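Local coordinates for putative type VI secretion protein (Escherichia coli, PDB 4PS2) that probably builds, as TssB together with TssC, the contractile sheath of the type VI secretion system, this chain being the C-terminal helical part of TssB, at residues E52-L57 with E69-V74; E2-T7 with K27-M32; S34-L39 with L73-A78. All coordinates share one frame; numbering follows the deposited sequence.

Contact 1: residues E52-L57 with E69-V74. With ZN (zinc ion), chain B.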
ATOM      1  N   GLU A  52      -5.684   9.708  -4.725  1.00 20.26           N
ATOM      2  CA  GLU A  52      -4.954   9.130  -3.603  1.00 18.67           C
ATOM      3  C   GLU A  52      -4.236   7.846  -3.993  1.00 21.88           C
ATOM      4  O   GLU A  52      -3.165   7.569  -3.474  1.00 21.09           O
ATOM      5  CB  GLU A  52      -5.880   8.902  -2.412  1.00 19.80           C
ATOM      6  CG  GLU A  52      -6.534  10.172  -1.895  1.00 27.72           C
ATOM      7  CD  GLU A  52      -5.602  11.220  -1.330  1.00 39.76           C
ATOM      8  OE1 GLU A  52      -4.445  10.881  -0.997  1.00 31.19           O
ATOM      9  OE2 GLU A  52      -6.024  12.392  -1.241  1.00 43.46           O
ATOM     10  N   LEU A  53      -4.797   7.083  -4.893  1.00 20.10           N
ATOM     11  CA  LEU A  53      -4.205   5.858  -5.301  1.00 20.87           C
ATOM     12  C   LEU A  53      -2.908   6.132  -5.989  1.00 24.51           C
ATOM     13  O   LEU A  53      -1.952   5.498  -5.721  1.00 23.99           O
ATOM     14  CB  LEU A  53      -5.108   5.099  -6.224  1.00 21.34           C
ATOM     15  CG  LEU A  53      -4.532   3.829  -6.816  1.00 25.60           C
ATOM     16  CD1 LEU A  53      -4.341   2.783  -5.779  1.00 25.84           C
ATOM     17  CD2 LEU A  53      -5.381   3.350  -7.944  1.00 30.32           C
ATOM     18  N   GLU A  54      -2.903   7.089  -6.882  1.00 22.02           N
ATOM     19  CA  GLU A  54      -1.697   7.420  -7.597  1.00 22.75           C
ATOM     20  C   GLU A  54      -0.596   7.913  -6.663  1.00 24.03           C
ATOM     21  O   GLU A  54       0.514   7.581  -6.845  1.00 24.71           O
ATOM     22  CB  GLU A  54      -1.990   8.329  -8.795  1.00 24.71           C
ATOM     23  CG  GLU A  54      -2.941   7.708  -9.827  1.00 36.75           C
ATOM     24  CD  GLU A  54      -2.498   6.351 -10.352  1.00 59.21           C
ATOM     25  OE1 GLU A  54      -3.314   5.444 -10.521  1.00 48.68           O
ATOM     26  OE2 GLU A  54      -1.308   6.184 -10.578  1.00 55.89           O
ATOM     27  N   LYS A  55      -0.934   8.650  -5.632  1.00 19.56           N
ATOM     28  CA  LYS A  55       0.007   9.084  -4.617  1.00 20.75           C
ATOM     29  C   LYS A  55       0.667   7.904  -3.857  1.00 24.03           C
ATOM     30  O   LYS A  55       1.834   7.844  -3.714  1.00 22.34           O
ATOM     31  CB  LYS A  55      -0.691  10.009  -3.667  1.00 20.00           C
ATOM     32  CG  LYS A  55       0.169  10.571  -2.587  1.00 20.00           C
ATOM     33  N   ILE A  56      -0.140   6.975  -3.413  1.00 21.58           N
ATOM     34  CA  ILE A  56       0.352   5.780  -2.796  1.00 21.83           C
ATOM     35  C   ILE A  56       1.352   5.036  -3.707  1.00 25.05           C
ATOM     36  O   ILE A  56       2.409   4.699  -3.286  1.00 23.87           O
ATOM     37  CB  ILE A  56      -0.804   4.864  -2.321  1.00 25.13           C
ATOM     38  CG1 ILE A  56      -1.650   5.560  -1.273  1.00 24.68           C
ATOM     39  CG2 ILE A  56      -0.251   3.592  -1.746  1.00 27.71           C
ATOM     40  CD1 ILE A  56      -2.828   4.749  -0.807  1.00 28.95           C
ATOM     41  N   LEU A  57       0.993   4.804  -4.950  1.00 22.49           N
ATOM     42  CA  LEU A  57       1.784   3.951  -5.819  1.00 24.43           C
ATOM     43  C   LEU A  57       2.968   4.649  -6.500  1.00 29.52           C
ATOM     44  O   LEU A  57       3.767   4.036  -7.118  1.00 28.24           O
ATOM     45  CB  LEU A  57       0.912   3.264  -6.834  1.00 24.74           C
ATOM     46  CG  LEU A  57      -0.244   2.456  -6.283  1.00 31.39           C
ATOM     47  CD1 LEU A  57      -1.133   1.936  -7.371  1.00 33.29           C
ATOM     48  CD2 LEU A  57       0.113   1.362  -5.331  1.00 34.35           C
ATOM     49  N   GLU A  69       0.003  -5.978  -7.572  1.00 20.72           N
ATOM     50  CA  GLU A  69      -0.789  -6.676  -6.549  1.00 20.36           C
ATOM     51  C   GLU A  69      -1.697  -5.674  -5.819  1.00 25.11           C
ATOM     52  O   GLU A  69      -2.838  -6.007  -5.493  1.00 25.05           O
ATOM     53  CB  GLU A  69       0.144  -7.340  -5.526  1.00 22.33           C
ATOM     54  CG  GLU A  69       0.934  -8.507  -6.105  1.00 30.13           C
ATOM     55  CD  GLU A  69       1.895  -9.157  -5.131  1.00 47.72           C
ATOM     56  OE1 GLU A  69       2.050  -8.641  -3.999  1.00 42.35           O
ATOM     57  OE2 GLU A  69       2.490 -10.195  -5.498  1.00 41.03           O
ATOM     58  N   LEU A  70      -1.203  -4.438  -5.597  1.00 21.60           N
ATOM     59  CA  LEU A  70      -2.004  -3.375  -4.966  1.00 21.27           C
ATOM     60  C   LEU A  70      -3.144  -2.896  -5.880  1.00 25.11           C
ATOM     61  O   LEU A  70      -4.299  -2.828  -5.434  1.00 24.43           O
ATOM     62  CB  LEU A  70      -1.125  -2.231  -4.426  1.00 20.69           C
ATOM     63  CG  LEU A  70      -0.215  -2.610  -3.239  1.00 24.91           C
ATOM     64  CD1 LEU A  70       0.746  -1.479  -2.882  1.00 25.05           C
ATOM     65  CD2 LEU A  70      -1.006  -2.997  -2.003  1.00 28.29           C
ATOM     66  N   ARG A  71      -2.838  -2.657  -7.174  1.00 22.05           N
ATOM     67  CA  ARG A  71      -3.824  -2.247  -8.191  1.00 22.62           C
ATOM     68  C   ARG A  71      -4.863  -3.345  -8.454  1.00 25.77           C
ATOM     69  O   ARG A  71      -6.000  -3.023  -8.780  1.00 23.53           O
ATOM     70  CB  ARG A  71      -3.161  -1.843  -9.518  1.00 23.72           C
ATOM     71  CG  ARG A  71      -2.279  -0.616  -9.457  1.00 36.55           C
ATOM     72  CD  ARG A  71      -1.707  -0.249 -10.823  1.00 53.53           C
ATOM     73  NE  ARG A  71      -2.432   0.873 -11.418  1.00 70.18           N
ATOM     74  CZ  ARG A  71      -2.024   2.137 -11.382  1.00 91.00           C
ATOM     75  NH1 ARG A  71      -0.868   2.455 -10.812  1.00 78.12           N
ATOM     76  NH2 ARG A  71      -2.761   3.092 -11.930  1.00 83.75           N
ATOM     77  N   ALA A  72      -4.487  -4.634  -8.279  1.00 24.54           N
ATOM     78  CA  ALA A  72      -5.396  -5.777  -8.455  1.00 24.36           C
ATOM     79  C   ALA A  72      -6.479  -5.848  -7.376  1.00 29.30           C
ATOM     80  O   ALA A  72      -7.475  -6.546  -7.546  1.00 31.43           O
ATOM     81  CB  ALA A  72      -4.605  -7.072  -8.498  1.00 25.17           C
ATOM     82  N   LEU A  73      -6.305  -5.112  -6.279  1.00 25.16           N
ATOM     83  CA  LEU A  73      -7.270  -5.053  -5.183  1.00 23.70           C
ATOM     84  C   LEU A  73      -8.345  -3.994  -5.438  1.00 27.12           C
ATOM     85  O   LEU A  73      -9.364  -3.971  -4.744  1.00 26.23           O
ATOM     86  CB  LEU A  73      -6.549  -4.760  -3.855  1.00 23.47           C
ATOM     87  CG  LEU A  73      -5.604  -5.839  -3.291  1.00 27.90           C
ATOM     88  CD1 LEU A  73      -4.883  -5.313  -2.084  1.00 27.55           C
ATOM     89  CD2 LEU A  73      -6.366  -7.140  -2.902  1.00 29.67           C
ATOM     90  N   VAL A  74      -8.135  -3.121  -6.430  1.00 23.15           N
ATOM     91  CA  VAL A  74      -9.100  -2.056  -6.742  1.00 22.86           C
ATOM     92  C   VAL A  74     -10.385  -2.601  -7.390  1.00 28.58           C
ATOM     93  O   VAL A  74     -10.283  -3.217  -8.459  1.00 26.71           O
ATOM     94  CB  VAL A  74      -8.446  -0.942  -7.600  1.00 26.03           C
ATOM     95  CG1 VAL A  74      -9.472   0.103  -8.033  1.00 25.79           C
ATOM     96  CG2 VAL A  74      -7.284  -0.291  -6.852  1.00 25.59           C
TER
HETATM   97 ZN    ZN B 201       3.163 -11.381  -3.971  1.00 66.69          ZN
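The guanidinium of Arg71 and the carboxylate of Glu54 meet with their planes 45° apart, neither coplanar nor stacked. Arg71 NH2 lies 2.8 Å from Glu54 OE1; this is a salt bridge, but its hydrogen bond is weak, bent to 121° at the hydrogen. Leu57 CD1 also approaches the guanidinium obliquely, 3.5 Å from Arg71 NH1, and at the same distance it touches Arg71 CG, so one methyl packs against both the aliphatic and the charged part of the arginine. The Arg71 chain bends at chi3 (102°), which swings its end across to Glu54, and the two side chains cross at about a right angle. With an alanine at Arg71, the Glu54 carboxylate is likely to lose this countercharge and the Leu57 methyl its cover. Beneath the salt bridge the contact is apolar: Leu57 CD2 rests against Leu70 CD1 at 3.8 Å, and Leu53 CD2 faces Val74 CG2 more loosely at 4.3 Å. Trp79 touches Leu53, Arg71 and Val74, while Met32 of helix 16-40 packs on Leu53 and Val74. On helix 64-71, Glu69 takes no part in the pairing; its extended chain carries OE2 to a zinc ion at 2.0 Å. The contact packs two helices of a small helical bundle, helix 46-57 against helix 64-71 and the type I turn from Arg71 to Val74.

Contact 2: residues E2-T7 with K27-M32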
ATOM      1  N   GLU A   2      -6.383  -0.297  11.561  1.00 43.30           N
ATOM      2  CA  GLU A   2      -5.558   0.872  11.421  1.00 41.57           C
ATOM      3  C   GLU A   2      -4.065   0.561  11.597  1.00 40.18           C
ATOM      4  O   GLU A   2      -3.258   1.437  11.510  1.00 39.27           O
ATOM      5  CB  GLU A   2      -6.006   1.933  12.428  1.00 20.00           C
ATOM      6  CG  GLU A   2      -5.956   3.367  11.940  1.00 20.00           C
ATOM      7  CD  GLU A   2      -5.898   4.431  13.045  1.00 20.00           C
ATOM      8  OE1 GLU A   2      -6.801   4.497  13.911  1.00 20.00           O
ATOM      9  OE2 GLU A   2      -4.952   5.234  13.003  1.00 20.00           O
ATOM     10  N   SER A   3      -3.724  -0.696  11.808  1.00 34.30           N
ATOM     11  CA  SER A   3      -2.337  -1.093  12.045  1.00 33.38           C
ATOM     12  C   SER A   3      -1.751  -2.230  11.180  1.00 34.30           C
ATOM     13  O   SER A   3      -2.462  -3.011  10.610  1.00 34.44           O
ATOM     14  CB  SER A   3      -2.157  -1.431  13.513  1.00 37.98           C
ATOM     15  OG  SER A   3      -2.584  -2.748  13.756  1.00 48.52           O
ATOM     16  N   ILE A   4      -0.432  -2.292  11.105  1.00 27.03           N
ATOM     17  CA  ILE A   4       0.280  -3.275  10.287  1.00 25.25           C
ATOM     18  C   ILE A   4       1.599  -3.620  11.009  1.00 30.27           C
ATOM     19  O   ILE A   4       2.069  -2.829  11.825  1.00 29.83           O
ATOM     20  CB  ILE A   4       0.471  -2.814   8.805  1.00 26.72           C
ATOM     21  CG1 ILE A   4       0.767  -4.013   7.871  1.00 26.94           C
ATOM     22  CG2 ILE A   4       1.534  -1.682   8.651  1.00 23.96           C
ATOM     23  CD1 ILE A   4       0.415  -3.782   6.352  1.00 31.49           C
ATOM     24  N   SER A   5       2.182  -4.786  10.720  1.00 29.33           N
ATOM     25  CA  SER A   5       3.391  -5.225  11.415  1.00 29.82           C
ATOM     26  C   SER A   5       4.466  -5.729  10.504  1.00 34.25           C
ATOM     27  O   SER A   5       4.177  -6.471   9.563  1.00 33.97           O
ATOM     28  CB  SER A   5       3.050  -6.330  12.409  1.00 34.06           C
ATOM     29  OG  SER A   5       2.334  -5.820  13.517  1.00 42.11           O
ATOM     30  N   LEU A   6       5.722  -5.354  10.810  1.00 30.48           N
ATOM     31  CA  LEU A   6       6.901  -5.868  10.134  1.00 31.24           C
ATOM     32  C   LEU A   6       7.468  -6.875  11.114  1.00 37.22           C
ATOM     33  O   LEU A   6       7.849  -6.499  12.227  1.00 38.67           O
ATOM     34  CB  LEU A   6       7.929  -4.749   9.841  1.00 31.64           C
ATOM     35  CG  LEU A   6       9.306  -5.137   9.244  1.00 36.19           C
ATOM     36  CD1 LEU A   6       9.188  -6.105   8.047  1.00 36.43           C
ATOM     37  CD2 LEU A   6      10.080  -3.905   8.833  1.00 36.56           C
ATOM     38  N   THR A   7       7.461  -8.153  10.736  1.00 32.47           N
ATOM     39  CA  THR A   7       7.972  -9.217  11.582  1.00 30.78           C
ATOM     40  C   THR A   7       9.371  -9.583  11.105  1.00 34.87           C
ATOM     41  O   THR A   7       9.580  -9.782   9.913  1.00 34.95           O
ATOM     42  CB  THR A   7       6.973 -10.394  11.626  1.00 38.62           C
ATOM     43  OG1 THR A   7       5.737  -9.908  12.153  1.00 37.45           O
ATOM     44  CG2 THR A   7       7.466 -11.573  12.499  1.00 38.39           C
ATOM     45  N   LYS A  27       4.148   0.494   4.295  1.00 19.40           N
ATOM     46  CA  LYS A  27       3.497   1.798   4.311  1.00 18.05           C
ATOM     47  C   LYS A  27       2.471   1.856   3.166  1.00 20.51           C
ATOM     48  O   LYS A  27       1.342   2.282   3.390  1.00 18.32           O
ATOM     49  CB  LYS A  27       4.532   2.913   4.139  1.00 18.28           C
ATOM     50  CG  LYS A  27       3.965   4.330   4.327  1.00 32.81           C
ATOM     51  CD  LYS A  27       4.966   5.376   3.800  1.00 41.43           C
ATOM     52  CE  LYS A  27       4.533   6.804   4.024  1.00 56.76           C
ATOM     53  NZ  LYS A  27       3.510   7.249   3.041  1.00 66.83           N
ATOM     54  N   ALA A  28       2.861   1.411   1.951  1.00 17.47           N
ATOM     55  CA  ALA A  28       1.946   1.378   0.805  1.00 18.09           C
ATOM     56  C   ALA A  28       0.745   0.449   1.078  1.00 20.50           C
ATOM     57  O   ALA A  28      -0.384   0.823   0.788  1.00 18.43           O
ATOM     58  CB  ALA A  28       2.689   0.944  -0.454  1.00 19.00           C
ATOM     59  N   MET A  29       0.996  -0.738   1.659  1.00 17.30           N
ATOM     60  CA  MET A  29      -0.026  -1.726   2.014  1.00 17.44           C
ATOM     61  C   MET A  29      -1.038  -1.179   3.039  1.00 21.20           C
ATOM     62  O   MET A  29      -2.239  -1.447   2.908  1.00 20.14           O
ATOM     63  CB  MET A  29       0.647  -2.988   2.578  1.00 20.26           C
ATOM     64  CG  MET A  29       1.247  -3.906   1.492  1.00 23.72           C
ATOM     65  SD  MET A  29       2.349  -5.158   2.216  1.00 28.27           S
ATOM     66  CE  MET A  29       1.199  -6.226   2.911  1.00 26.19           C
ATOM     67  N   LEU A  30      -0.555  -0.448   4.074  1.00 18.41           N
ATOM     68  CA  LEU A  30      -1.453   0.116   5.075  1.00 16.72           C
ATOM     69  C   LEU A  30      -2.238   1.296   4.463  1.00 19.81           C
ATOM     70  O   LEU A  30      -3.450   1.391   4.674  1.00 20.05           O
ATOM     71  CB  LEU A  30      -0.718   0.517   6.358  1.00 16.53           C
ATOM     72  CG  LEU A  30      -1.588   1.105   7.478  1.00 20.83           C
ATOM     73  CD1 LEU A  30      -2.694   0.118   7.929  1.00 20.46           C
ATOM     74  CD2 LEU A  30      -0.723   1.552   8.661  1.00 22.95           C
ATOM     75  N   ALA A  31      -1.570   2.162   3.693  1.00 15.10           N
ATOM     76  CA  ALA A  31      -2.273   3.279   3.030  1.00 16.13           C
ATOM     77  C   ALA A  31      -3.337   2.769   2.029  1.00 22.27           C
ATOM     78  O   ALA A  31      -4.420   3.354   1.903  1.00 20.19           O
ATOM     79  CB  ALA A  31      -1.276   4.187   2.331  1.00 16.88           C
ATOM     80  N   MET A  32      -3.027   1.656   1.340  1.00 19.99           N
ATOM     81  CA  MET A  32      -3.927   1.057   0.378  1.00 20.48           C
ATOM     82  C   MET A  32      -5.144   0.453   1.097  1.00 22.17           C
ATOM     83  O   MET A  32      -6.275   0.617   0.632  1.00 19.12           O
ATOM     84  CB  MET A  32      -3.166  -0.020  -0.426  1.00 23.49           C
ATOM     85  CG  MET A  32      -3.909  -0.520  -1.602  1.00 27.91           C
ATOM     86  SD  MET A  32      -4.105   0.723  -2.909  1.00 32.81           S
ATOM     87  CE  MET A  32      -5.467  -0.041  -3.769  1.00 29.55           C
TER
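Ile4 turns CG1 anti to its own backbone N (chi1 -160°), which sends CD1 down onto helix 16-40 and leaves CG2 to meet Leu30; Leu30 in turn holds CG opposite its backbone N (chi1 -179°), lifting both methyls toward the irregular N-terminal segment. The two side chains slide past each other in opposite directions, with Ile4 CG2 3.9 Å from Leu30 CB and equally near Leu30 CD2. Ile4 crosses Met29 at about a right angle, and its CD1 lands on the root of that side chain, 3.9 Å from Met29 CB. At the other end of the contact the Leu30 methyls lie under the backbone of Glu2: CD2 comes within 3.8 Å of Glu2 O, and CD1 is 4.1 Å from Ser3 N. Outside the two segments, Ser3 O accepts a hydrogen bond from Arg33 NH1, and Leu6 carries the irregular 2-7 segment further along the same helix by touching Gln22, Ile23 and Leu26. With no hydrogen bond or charge pair between residues 2-7 and 27-32, their attachment here is a matter of van der Waals packing, centred on Ile4 and Leu30 at the surface of the bundle.

Contact 3: residues S34-L39 with L73-A78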
ATOM      1  N   SER A  34      -6.426   1.359   4.007  1.00 18.71           N
ATOM      2  CA  SER A  34      -7.244   2.485   4.486  1.00 18.74           C
ATOM      3  C   SER A  34      -8.054   3.118   3.360  1.00 21.58           C
ATOM      4  O   SER A  34      -9.233   3.436   3.538  1.00 21.68           O
ATOM      5  CB  SER A  34      -6.368   3.538   5.166  1.00 21.14           C
ATOM      6  OG  SER A  34      -5.639   2.974   6.247  1.00 30.68           O
ATOM      7  N   LEU A  35      -7.419   3.304   2.201  1.00 18.53           N
ATOM      8  CA  LEU A  35      -8.050   3.891   1.041  1.00 17.55           C
ATOM      9  C   LEU A  35      -9.186   2.996   0.519  1.00 22.63           C
ATOM     10  O   LEU A  35     -10.262   3.514   0.214  1.00 20.57           O
ATOM     11  CB  LEU A  35      -7.012   4.180  -0.052  1.00 17.38           C
ATOM     12  CG  LEU A  35      -7.571   4.859  -1.276  1.00 22.33           C
ATOM     13  CD1 LEU A  35      -8.040   6.295  -0.969  1.00 22.24           C
ATOM     14  CD2 LEU A  35      -6.629   4.758  -2.433  1.00 22.98           C
ATOM     15  N   LEU A  36      -8.955   1.668   0.426  1.00 20.61           N
ATOM     16  CA  LEU A  36      -9.999   0.728  -0.018  1.00 20.65           C
ATOM     17  C   LEU A  36     -11.157   0.690   0.983  1.00 23.67           C
ATOM     18  O   LEU A  36     -12.307   0.585   0.573  1.00 23.99           O
ATOM     19  CB  LEU A  36      -9.440  -0.684  -0.206  1.00 21.10           C
ATOM     20  CG  LEU A  36      -8.563  -0.923  -1.442  1.00 26.12           C
ATOM     21  CD1 LEU A  36      -7.771  -2.232  -1.281  1.00 25.89           C
ATOM     22  CD2 LEU A  36      -9.414  -0.988  -2.718  1.00 28.62           C
ATOM     23  N   ARG A  37     -10.867   0.789   2.288  1.00 20.32           N
ATOM     24  CA  ARG A  37     -11.921   0.795   3.301  1.00 19.91           C
ATOM     25  C   ARG A  37     -12.759   2.064   3.159  1.00 23.33           C
ATOM     26  O   ARG A  37     -13.983   1.993   3.255  1.00 23.33           O
ATOM     27  CB  ARG A  37     -11.339   0.653   4.713  1.00 21.21           C
ATOM     28  CG  ARG A  37     -10.734  -0.742   4.945  1.00 29.84           C
ATOM     29  CD  ARG A  37     -10.123  -0.944   6.327  1.00 31.20           C
ATOM     30  NE  ARG A  37     -11.169  -0.957   7.348  1.00 40.84           N
ATOM     31  CZ  ARG A  37     -11.941  -2.002   7.636  1.00 49.96           C
ATOM     32  NH1 ARG A  37     -11.754  -3.168   7.018  1.00 35.29           N
ATOM     33  NH2 ARG A  37     -12.890  -1.898   8.548  1.00 38.11           N
ATOM     34  N   ASP A  38     -12.102   3.215   2.896  1.00 20.82           N
ATOM     35  CA  ASP A  38     -12.762   4.515   2.678  1.00 20.79           C
ATOM     36  C   ASP A  38     -13.690   4.419   1.477  1.00 23.23           C
ATOM     37  O   ASP A  38     -14.865   4.776   1.581  1.00 25.20           O
ATOM     38  CB  ASP A  38     -11.715   5.636   2.459  1.00 22.20           C
ATOM     39  CG  ASP A  38     -10.935   6.027   3.706  1.00 33.40           C
ATOM     40  OD1 ASP A  38     -11.416   5.745   4.825  1.00 33.35           O
ATOM     41  OD2 ASP A  38      -9.822   6.590   3.561  1.00 35.38           O
ATOM     42  N   LEU A  39     -13.184   3.887   0.357  1.00 18.66           N
ATOM     43  CA  LEU A  39     -13.970   3.690  -0.857  1.00 18.83           C
ATOM     44  C   LEU A  39     -15.174   2.763  -0.595  1.00 24.60           C
ATOM     45  O   LEU A  39     -16.305   3.114  -0.955  1.00 22.94           O
ATOM     46  CB  LEU A  39     -13.108   3.090  -1.969  1.00 19.31           C
ATOM     47  CG  LEU A  39     -13.843   2.834  -3.299  1.00 25.22           C
ATOM     48  CD1 LEU A  39     -14.068   4.132  -4.067  1.00 26.08           C
ATOM     49  CD2 LEU A  39     -13.080   1.844  -4.164  1.00 27.45           C
ATOM     50  N   LEU A  73      -6.305  -5.112  -6.279  1.00 25.16           N
ATOM     51  CA  LEU A  73      -7.270  -5.053  -5.183  1.00 23.70           C
ATOM     52  C   LEU A  73      -8.345  -3.994  -5.438  1.00 27.12           C
ATOM     53  O   LEU A  73      -9.364  -3.971  -4.744  1.00 26.23           O
ATOM     54  CB  LEU A  73      -6.549  -4.760  -3.855  1.00 23.47           C
ATOM     55  CG  LEU A  73      -5.604  -5.839  -3.291  1.00 27.90           C
ATOM     56  CD1 LEU A  73      -4.883  -5.313  -2.084  1.00 27.55           C
ATOM     57  CD2 LEU A  73      -6.366  -7.140  -2.902  1.00 29.67           C
ATOM     58  N   VAL A  74      -8.135  -3.121  -6.430  1.00 23.15           N
ATOM     59  CA  VAL A  74      -9.100  -2.056  -6.742  1.00 22.86           C
ATOM     60  C   VAL A  74     -10.385  -2.601  -7.390  1.00 28.58           C
ATOM     61  O   VAL A  74     -10.283  -3.217  -8.459  1.00 26.71           O
ATOM     62  CB  VAL A  74      -8.446  -0.942  -7.600  1.00 26.03           C
ATOM     63  CG1 VAL A  74      -9.472   0.103  -8.033  1.00 25.79           C
ATOM     64  CG2 VAL A  74      -7.284  -0.291  -6.852  1.00 25.59           C
ATOM     65  N   PRO A  75     -11.598  -2.336  -6.826  1.00 27.08           N
ATOM     66  CA  PRO A  75     -12.833  -2.792  -7.508  1.00 27.11           C
ATOM     67  C   PRO A  75     -12.930  -2.143  -8.891  1.00 33.12           C
ATOM     68  O   PRO A  75     -12.500  -0.996  -9.071  1.00 31.66           O
ATOM     69  CB  PRO A  75     -13.959  -2.316  -6.591  1.00 28.77           C
ATOM     70  CG  PRO A  75     -13.313  -2.044  -5.266  1.00 33.40           C
ATOM     71  CD  PRO A  75     -11.912  -1.602  -5.580  1.00 29.20           C
ATOM     72  N   GLU A  76     -13.415  -2.897  -9.885  1.00 33.16           N
ATOM     73  CA  GLU A  76     -13.547  -2.432 -11.275  1.00 34.29           C
ATOM     74  C   GLU A  76     -14.273  -1.097 -11.436  1.00 38.71           C
ATOM     75  O   GLU A  76     -13.850  -0.281 -12.252  1.00 38.59           O
ATOM     76  CB  GLU A  76     -14.214  -3.495 -12.148  1.00 36.63           C
ATOM     77  CG  GLU A  76     -13.297  -4.642 -12.537  1.00 51.57           C
ATOM     78  CD  GLU A  76     -14.011  -5.862 -13.083  1.00 86.87           C
ATOM     79  OE1 GLU A  76     -13.626  -6.330 -14.179  1.00 89.97           O
ATOM     80  OE2 GLU A  76     -14.942  -6.362 -12.411  1.00 89.11           O
ATOM     81  N   LYS A  77     -15.336  -0.865 -10.655  1.00 34.90           N
ATOM     82  CA  LYS A  77     -16.127   0.368 -10.714  1.00 35.40           C
ATOM     83  C   LYS A  77     -15.404   1.617 -10.206  1.00 38.49           C
ATOM     84  O   LYS A  77     -15.893   2.725 -10.431  1.00 39.09           O
ATOM     85  CB  LYS A  77     -17.423   0.183  -9.922  1.00 20.00           C
ATOM     86  N   ALA A  78     -14.247   1.460  -9.539  1.00 32.89           N
ATOM     87  CA  ALA A  78     -13.478   2.611  -9.065  1.00 32.66           C
ATOM     88  C   ALA A  78     -12.544   3.169 -10.160  1.00 37.50           C
ATOM     89  O   ALA A  78     -12.028   4.285 -10.021  1.00 37.43           O
ATOM     90  CB  ALA A  78     -12.676   2.236  -7.837  1.00 33.28           C
TER
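Leu36 and Leu73 cross at about a right angle, the first reaching out from helix 16-40 and the second standing in the turn that follows helix 64-71. Leu36 CD1 settles 3.8 Å from Leu73 CB, touching the base of that side chain. Its other methyl, CD2, lies 3.6 Å from Leu73 O and 3.8 Å from Pro75 CD, so the forked end of Leu36 spans the backbone between Leu73 and Pro75. Against the proline ring the leucine is set at a slant. One helical turn on, Leu39 meets the same ring differently, reaching toward it end-on with Leu39 CD2 3.9 Å from Pro75 CD. Leu39 has CG anti to the backbone N (chi1 180°), and this directs the branch outward, where CD2 also reaches Ala78 CB at 3.7 Å. The C-terminal tail of the fragment thus runs beside the last turns of the long helix of a three-helix bundle, with Leu36 and Leu39 three residues apart on one helical face and the proline touching both. Beyond the proline, residues 76-78 form a short 3-10 segment in which Ala78 N bonds to Pro75 O, turning the alanine methyl back toward Leu39. Val74 meets Leu36 CD2 mainly through its backbone, with CA at 4.2 Å, while its buried side chain touches Met32, Phe49 and Trp79. Phe49 of helix 46-57 packs on Leu39 as well, and Pro75 has a further neighbour in Lys40.

Helix 16-40 carries one side of both contact 2 and contact 3, whose centres lie about 16 Å apart; the centre of contact 1 is about 9 Å from that of contact 3 and about 14 Å from that of contact 2. Along the chain, contact 2 closes before the others open; contact 3 opens before contact 1, and both close on the overlapping segments 69-74 and 73-78, sharing Leu73 and Val74. Met32, on the helical segment of contact 2 though not itself against residues 2-7, packs on Leu53 and Val74, and Leu35 adds packing against Glu52 and Leu53. The long helix thus gathers the N-terminal segment, helix 46-57 and the C-terminal tail into one helical unit, probably the C-terminal portion of the sheath protein.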